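CysE, serine acetyltransferase (Brucella abortus, PDB 4HZD) is a serine acetyltransferase that probably transfers an acetyl group from acetyl-coenzyme A to L-serine, giving O-acetylserine, the direct precursor of cysteine in bacterial cysteine biosynthesis. Local coordinates at residues E176-V190 and D201-G215. Sequence-based numbering, arbitrary orientation.
Sequences ETAVVEDNVSILHGV and DRHPKIRQGVLIGAG. With COA (coenzyme A), chain C.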
loop_
_atom_site.group_PDB
_atom_site.type_symbol
_atom_site.label_atom_id
_atom_site.label_comp_id
_atom_site.label_asym_id
_atom_site.label_seq_id
_atom_site.Cartn_x
_atom_site.Cartn_y
_atom_site.Cartn_z
ATOM N N GLU A 176 -10.586 -31.788 -3.687
ATOM C CA GLU A 176 -11.303 -31.557 -4.921
ATOM C C GLU A 176 -12.655 -32.255 -5.059
ATOM O O GLU A 176 -13.594 -31.657 -5.602
ATOM C CB GLU A 176 -10.368 -31.960 -6.077
ATOM C CG GLU A 176 -11.019 -31.941 -7.436
ATOM C CD GLU A 176 -10.104 -32.499 -8.508
ATOM O OE1 GLU A 176 -9.154 -33.225 -8.154
ATOM O OE2 GLU A 176 -10.344 -32.188 -9.688
ATOM N N THR A 177 -12.766 -33.504 -4.578
ATOM C CA THR A 177 -14.005 -34.256 -4.735
ATOM C C THR A 177 -14.814 -34.389 -3.446
ATOM O O THR A 177 -15.729 -35.236 -3.350
ATOM C CB THR A 177 -13.753 -35.657 -5.320
ATOM O OG1 THR A 177 -13.068 -36.459 -4.344
ATOM C CG2 THR A 177 -12.924 -35.534 -6.626
ATOM N N ALA A 178 -14.463 -33.588 -2.442
ATOM C CA ALA A 178 -15.296 -33.515 -1.207
ATOM C C ALA A 178 -16.653 -32.880 -1.450
ATOM O O ALA A 178 -16.805 -31.947 -2.289
ATOM C CB ALA A 178 -14.581 -32.760 -0.099
ATOM N N VAL A 179 -17.628 -33.389 -0.692
ATOM C CA VAL A 179 -18.981 -32.852 -0.650
ATOM C C VAL A 179 -19.367 -32.642 0.821
ATOM O O VAL A 179 -19.250 -33.549 1.642
ATOM C CB VAL A 179 -20.030 -33.742 -1.335
ATOM C CG1 VAL A 179 -21.385 -33.063 -1.269
ATOM C CG2 VAL A 179 -19.655 -34.017 -2.791
ATOM N N VAL A 180 -19.767 -31.417 1.142
ATOM C CA VAL A 180 -20.338 -31.121 2.436
ATOM C C VAL A 180 -21.780 -30.659 2.219
ATOM O O VAL A 180 -22.022 -29.695 1.493
ATOM C CB VAL A 180 -19.533 -30.012 3.172
ATOM C CG1 VAL A 180 -20.101 -29.765 4.560
ATOM C CG2 VAL A 180 -18.072 -30.375 3.254
ATOM N N GLU A 181 -22.730 -31.321 2.871
ATOM C CA GLU A 181 -24.145 -30.933 2.757
ATOM C C GLU A 181 -24.534 -29.821 3.754
ATOM O O GLU A 181 -23.680 -29.331 4.472
ATOM C CB GLU A 181 -25.036 -32.177 2.869
ATOM C CG GLU A 181 -24.833 -33.117 1.693
ATOM C CD GLU A 181 -25.645 -34.410 1.767
ATOM O OE1 GLU A 181 -26.636 -34.507 2.527
ATOM O OE2 GLU A 181 -25.266 -35.345 1.054
ATOM N N ASP A 182 -25.805 -29.422 3.788
ATOM C CA ASP A 182 -26.252 -28.351 4.697
ATOM C C ASP A 182 -26.136 -28.612 6.164
ATOM O O ASP A 182 -26.072 -29.761 6.606
ATOM C CB ASP A 182 -27.699 -27.934 4.412
ATOM C CG ASP A 182 -27.938 -27.660 2.973
ATOM O OD1 ASP A 182 -26.959 -27.389 2.240
ATOM O OD2 ASP A 182 -29.108 -27.718 2.559
ATOM N N ASN A 183 -26.165 -27.512 6.926
ATOM C CA ASN A 183 -26.111 -27.503 8.382
ATOM C C ASN A 183 -24.964 -28.311 9.020
ATOM O O ASN A 183 -25.153 -29.028 10.011
ATOM C CB ASN A 183 -27.474 -27.905 8.962
ATOM C CG ASN A 183 -28.614 -27.131 8.327
ATOM O OD1 ASN A 183 -29.571 -27.725 7.857
ATOM N ND2 ASN A 183 -28.471 -25.802 8.231
ATOM N N VAL A 184 -23.778 -28.187 8.450
ATOM C CA VAL A 184 -22.590 -28.817 9.038
ATOM C C VAL A 184 -21.788 -27.795 9.857
ATOM O O VAL A 184 -21.767 -26.603 9.516
ATOM C CB VAL A 184 -21.752 -29.465 7.918
ATOM C CG1 VAL A 184 -20.442 -30.043 8.434
ATOM C CG2 VAL A 184 -22.581 -30.573 7.282
ATOM N N SER A 185 -21.177 -28.248 10.946
ATOM C CA SER A 185 -20.199 -27.439 11.676
ATOM C C SER A 185 -18.841 -28.103 11.608
ATOM O O SER A 185 -18.703 -29.314 11.888
ATOM C CB SER A 185 -20.603 -27.227 13.136
ATOM O OG SER A 185 -21.841 -26.537 13.189
ATOM N N ILE A 186 -17.825 -27.327 11.211
ATOM C CA ILE A 186 -16.460 -27.840 11.067
ATOM C C ILE A 186 -15.476 -26.962 11.864
ATOM O O ILE A 186 -15.481 -25.731 11.750
ATOM C CB ILE A 186 -16.015 -27.929 9.580
ATOM C CG1 ILE A 186 -17.038 -28.690 8.707
ATOM C CG2 ILE A 186 -14.615 -28.553 9.447
ATOM C CD1 ILE A 186 -16.640 -28.801 7.250
ATOM N N LEU A 187 -14.623 -27.587 12.663
ATOM C CA LEU A 187 -13.650 -26.813 13.428
ATOM C C LEU A 187 -12.295 -26.647 12.716
ATOM O O LEU A 187 -12.141 -27.109 11.608
ATOM C CB LEU A 187 -13.563 -27.343 14.878
ATOM C CG LEU A 187 -14.622 -26.454 15.589
ATOM C CD1 LEU A 187 -15.973 -27.121 15.780
ATOM C CD2 LEU A 187 -14.087 -25.793 16.847
ATOM N N HIS A 188 -11.350 -25.939 13.331
ATOM C CA HIS A 188 -9.968 -25.803 12.800
ATOM C C HIS A 188 -9.222 -27.127 12.856
ATOM O O HIS A 188 -9.576 -28.029 13.645
ATOM C CB HIS A 188 -9.179 -24.811 13.638
ATOM C CG HIS A 188 -9.171 -25.158 15.108
ATOM N ND1 HIS A 188 -10.283 -25.077 15.871
ATOM C CD2 HIS A 188 -8.149 -25.620 15.943
ATOM C CE1 HIS A 188 -9.993 -25.444 17.135
ATOM N NE2 HIS A 188 -8.684 -25.793 17.178
ATOM N N GLY A 189 -8.196 -27.224 12.018
ATOM C CA GLY A 189 -7.305 -28.394 11.916
ATOM C C GLY A 189 -7.973 -29.592 11.242
ATOM O O GLY A 189 -7.507 -30.709 11.371
ATOM N N VAL A 190 -9.060 -29.350 10.529
ATOM C CA VAL A 190 -9.829 -30.445 9.909
ATOM C C VAL A 190 -9.392 -30.700 8.469
ATOM O O VAL A 190 -9.206 -29.748 7.691
ATOM C CB VAL A 190 -11.343 -30.235 10.017
ATOM C CG1 VAL A 190 -12.087 -31.212 9.094
ATOM C CG2 VAL A 190 -11.779 -30.449 11.472
ATOM N N ASP A 201 -12.917 -40.119 -7.662
ATOM C CA ASP A 201 -13.663 -39.704 -6.497
ATOM C C ASP A 201 -12.946 -40.254 -5.259
ATOM O O ASP A 201 -12.803 -41.468 -5.103
ATOM C CB ASP A 201 -15.106 -40.187 -6.615
ATOM C CG ASP A 201 -16.037 -39.503 -5.617
ATOM O OD1 ASP A 201 -15.557 -38.735 -4.743
ATOM O OD2 ASP A 201 -17.261 -39.743 -5.712
ATOM N N ARG A 202 -12.467 -39.364 -4.385
ATOM C CA ARG A 202 -11.476 -39.759 -3.390
ATOM C C ARG A 202 -11.494 -38.978 -2.072
ATOM O O ARG A 202 -10.564 -39.118 -1.277
ATOM C CB ARG A 202 -10.058 -39.688 -4.007
ATOM C CG ARG A 202 -9.560 -38.279 -4.380
ATOM C CD ARG A 202 -8.297 -38.309 -5.276
ATOM N NE ARG A 202 -7.728 -36.970 -5.555
ATOM C CZ ARG A 202 -8.203 -36.080 -6.440
ATOM N NH1 ARG A 202 -9.287 -36.325 -7.181
ATOM N NH2 ARG A 202 -7.587 -34.907 -6.587
ATOM N N HIS A 203 -12.502 -38.133 -1.850
ATOM C CA HIS A 203 -12.523 -37.304 -0.627
ATOM C C HIS A 203 -13.881 -37.512 -0.045
ATOM O O HIS A 203 -14.763 -38.067 -0.737
ATOM C CB HIS A 203 -12.246 -35.813 -0.948
ATOM C CG HIS A 203 -10.916 -35.573 -1.663
ATOM N ND1 HIS A 203 -10.840 -35.111 -2.925
ATOM C CD2 HIS A 203 -9.596 -35.745 -1.237
ATOM C CE1 HIS A 203 -9.543 -35.013 -3.304
ATOM N NE2 HIS A 203 -8.785 -35.411 -2.288
ATOM N N PRO A 204 -14.083 -37.077 1.207
ATOM C CA PRO A 204 -15.294 -37.385 1.957
ATOM C C PRO A 204 -16.597 -36.718 1.547
ATOM O O PRO A 204 -16.651 -35.607 0.954
ATOM C CB PRO A 204 -14.942 -36.963 3.396
ATOM C CG PRO A 204 -13.470 -37.084 3.461
ATOM C CD PRO A 204 -13.031 -36.556 2.111
ATOM N N LYS A 205 -17.651 -37.443 1.874
ATOM C CA LYS A 205 -19.009 -36.994 1.685
ATOM C C LYS A 205 -19.601 -36.775 3.074
ATOM O O LYS A 205 -19.837 -37.729 3.831
ATOM C CB LYS A 205 -19.796 -38.034 0.875
ATOM C CG LYS A 205 -19.082 -38.511 -0.395
ATOM C CD LYS A 205 -18.975 -37.407 -1.454
ATOM C CE LYS A 205 -18.135 -37.800 -2.689
ATOM N NZ LYS A 205 -16.690 -38.091 -2.442
ATOM N N ILE A 206 -19.795 -35.513 3.427
ATOM C CA ILE A 206 -20.325 -35.146 4.748
ATOM C C ILE A 206 -21.823 -34.828 4.644
ATOM O O ILE A 206 -22.212 -33.857 3.981
ATOM C CB ILE A 206 -19.532 -33.949 5.334
ATOM C CG1 ILE A 206 -18.012 -34.202 5.201
ATOM C CG2 ILE A 206 -19.946 -33.629 6.764
ATOM C CD1 ILE A 206 -17.490 -35.418 5.972
ATOM N N ARG A 207 -22.651 -35.640 5.328
ATOM C CA ARG A 207 -24.114 -35.481 5.330
ATOM C C ARG A 207 -24.552 -34.365 6.284
ATOM O O ARG A 207 -23.747 -33.847 7.051
ATOM C CB ARG A 207 -24.798 -36.794 5.717
ATOM C CG ARG A 207 -24.471 -37.961 4.786
ATOM C CD ARG A 207 -25.299 -37.906 3.522
ATOM N NE ARG A 207 -24.835 -38.867 2.509
ATOM C CZ ARG A 207 -23.983 -38.588 1.505
ATOM N NH1 ARG A 207 -23.463 -37.369 1.367
ATOM N NH2 ARG A 207 -23.632 -39.532 0.629
ATOM N N GLN A 208 -25.836 -34.025 6.218
ATOM C CA GLN A 208 -26.451 -32.903 6.891
ATOM C C GLN A 208 -26.336 -33.011 8.415
ATOM O O GLN A 208 -26.397 -34.098 8.958
ATOM C CB GLN A 208 -27.926 -32.884 6.461
ATOM C CG GLN A 208 -28.535 -31.515 6.279
ATOM C CD GLN A 208 -29.912 -31.543 5.629
ATOM O OE1 GLN A 208 -30.929 -31.326 6.303
ATOM N NE2 GLN A 208 -29.953 -31.793 4.310
ATOM N N GLY A 209 -26.159 -31.891 9.112
ATOM C CA GLY A 209 -26.196 -31.890 10.572
ATOM C C GLY A 209 -24.963 -32.384 11.304
ATOM O O GLY A 209 -24.941 -32.402 12.530
ATOM N N VAL A 210 -23.935 -32.772 10.558
ATOM C CA VAL A 210 -22.672 -33.267 11.140
ATOM C C VAL A 210 -21.864 -32.169 11.869
ATOM O O VAL A 210 -21.809 -31.009 11.434
ATOM C CB VAL A 210 -21.815 -33.995 10.054
ATOM C CG1 VAL A 210 -20.391 -34.307 10.522
ATOM C CG2 VAL A 210 -22.500 -35.293 9.627
ATOM N N LEU A 211 -21.274 -32.550 12.996
ATOM C CA LEU A 211 -20.228 -31.786 13.648
ATOM C C LEU A 211 -18.867 -32.505 13.557
ATOM O O LEU A 211 -18.721 -33.689 13.913
ATOM C CB LEU A 211 -20.621 -31.487 15.099
ATOM C CG LEU A 211 -19.564 -31.042 16.117
ATOM C CD1 LEU A 211 -19.036 -29.656 15.773
ATOM C CD2 LEU A 211 -20.163 -31.062 17.528
ATOM N N ILE A 212 -17.858 -31.770 13.074
ATOM C CA ILE A 212 -16.510 -32.282 12.994
ATOM C C ILE A 212 -15.582 -31.506 13.910
ATOM O O ILE A 212 -15.345 -30.285 13.709
ATOM C CB ILE A 212 -15.988 -32.292 11.545
ATOM C CG1 ILE A 212 -17.069 -32.838 10.583
ATOM C CG2 ILE A 212 -14.628 -33.005 11.448
ATOM C CD1 ILE A 212 -16.658 -32.889 9.112
ATOM N N GLY A 213 -15.069 -32.221 14.915
ATOM C CA GLY A 213 -14.247 -31.642 15.976
ATOM C C GLY A 213 -12.844 -31.243 15.539
ATOM O O GLY A 213 -12.385 -31.658 14.460
ATOM N N ALA A 214 -12.150 -30.475 16.386
ATOM C CA ALA A 214 -10.851 -29.871 16.031
ATOM C C ALA A 214 -9.796 -30.896 15.705
ATOM O O ALA A 214 -9.617 -31.893 16.441
ATOM C CB ALA A 214 -10.335 -28.962 17.151
ATOM N N GLY A 215 -9.068 -30.654 14.626
ATOM C CA GLY A 215 -7.960 -31.536 14.260
ATOM C C GLY A 215 -8.323 -32.889 13.661
ATOM O O GLY A 215 -7.427 -33.690 13.432
HETATM N N1A COA C . -10.701 -38.622 21.634
HETATM C C2A COA C . -10.670 -39.870 22.151
HETATM N N3A COA C . -11.663 -40.381 22.910
HETATM C C4A COA C . -12.762 -39.633 23.214
HETATM C C5A COA C . -12.864 -38.256 22.701
HETATM C C6A COA C . -11.734 -37.772 21.860
HETATM N N6A COA C . -11.725 -36.521 21.331
HETATM N N7A COA C . -14.043 -37.774 23.156
HETATM C C8A COA C . -14.645 -38.749 23.890
HETATM N N9A COA C . -13.873 -39.853 23.922
HETATM C C1B COA C . -14.142 -41.142 24.614
HETATM C C2B COA C . -14.049 -41.009 26.127
HETATM O O2B COA C . -12.696 -41.113 26.575
HETATM C C3B COA C . -14.907 -42.168 26.598
HETATM O O3B COA C . -14.118 -43.371 26.696
HETATM P P3B COA C . -14.233 -44.400 27.948
HETATM O O7A COA C . -15.731 -44.626 28.048
HETATM O O8A COA C . -13.618 -43.663 29.120
HETATM O O9A COA C . -13.422 -45.615 27.533
HETATM C C4B COA C . -15.972 -42.300 25.504
HETATM O O4B COA C . -15.446 -41.659 24.333
HETATM C C5B COA C . -17.292 -41.631 25.883
HETATM O O5B COA C . -17.077 -40.229 26.069
HETATM P P1A COA C . -18.286 -39.157 26.102
HETATM O O1A COA C . -17.677 -37.820 26.468
HETATM O O2A COA C . -19.410 -39.733 26.942
HETATM O O3A COA C . -18.768 -39.136 24.551
HETATM P P2A COA C . -19.473 -37.874 23.817
HETATM O O4A COA C . -20.310 -37.148 24.841
HETATM O O5A COA C . -20.127 -38.355 22.537
HETATM O O6A COA C . -18.211 -36.934 23.417
HETATM C CBP COA C . -17.385 -35.372 21.676
HETATM C CCP COA C . -18.363 -35.631 22.828
HETATM C CDP COA C . -16.595 -36.635 21.371
HETATM C CEP COA C . -18.226 -34.994 20.452
HETATM C CAP COA C . -16.435 -34.214 22.093
HETATM O OAP COA C . -15.741 -34.498 23.329
HETATM C C9P COA C . -15.407 -33.813 21.051
HETATM O O9P COA C . -14.231 -34.162 21.148
HETATM N N8P COA C . -15.870 -33.061 20.050
HETATM C C7P COA C . -15.122 -31.989 19.431
HETATM C C6P COA C . -15.308 -30.647 20.136
HETATM C C5P COA C . -14.221 -29.691 19.693
HETATM O O5P COA C . -13.474 -29.989 18.771
HETATM N N4P COA C . -14.159 -28.535 20.379
HETATM C C3P COA C . -13.109 -27.533 20.283
HETATM C C2P COA C . -13.572 -26.194 20.851
HETATM S S1P COA C . -12.455 -24.891 20.283
#
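At the pantetheine end of the coenzyme A pocket, L187 of 176-190 packs its CB against the CB of A214 in 201-215, while L187 CD2 approaches the thiol S1P. The backbone N of A214 gives a straight hydrogen bond (170°) to coenzyme A O5P, 2.8 Å away. The A214 methyl also lies over one face of the H188 ring, CB 3.8 Å from the ring centroid, a CH-pi contact; H188 NE2 is hydrogen-bonded to T191 of the second subunit, and K197 NZ of that subunit is hydrogen-bonded to coenzyme A. These segments belong to successive coils of a left-handed beta-helix, the fold of hexapeptide-repeat acyltransferases. The parallel bridges V179-K205, V180-I206, S185-L211 and I186-I212 set the register, and I206 N to V179 O, at 2.7 Å, is one of the near-linear rungs. Inside the coil, I212 CG2 meets V190 CG2 at 3.8 Å and I206 CG2 meets V184 CG1, and L192 touches both isoleucines.

Polar side chains also join the coils, around T177 and at E181. A chi1 of 69° puts T177 OG1 between its own backbone N and carbonyl carbon, where it accepts from R202 N at 3.0 Å, whereas T177 N donates to H203 ND1 at the same length. K205, bent at chi2 and chi4, folds back so that NZ reaches T177 O, H203 O and, in a salt bridge, D201 OD1, with N221 as a further partner. E176 OE1 sits at the edge of the R202 guanidinium, 2.8 Å from NH2 in a salt bridge, its carboxylate nearly perpendicular to that plane (88°). The second salt bridge between the segments, E181 OE2 to R207 NH1 at 2.7 Å, has the two planar groups almost parallel.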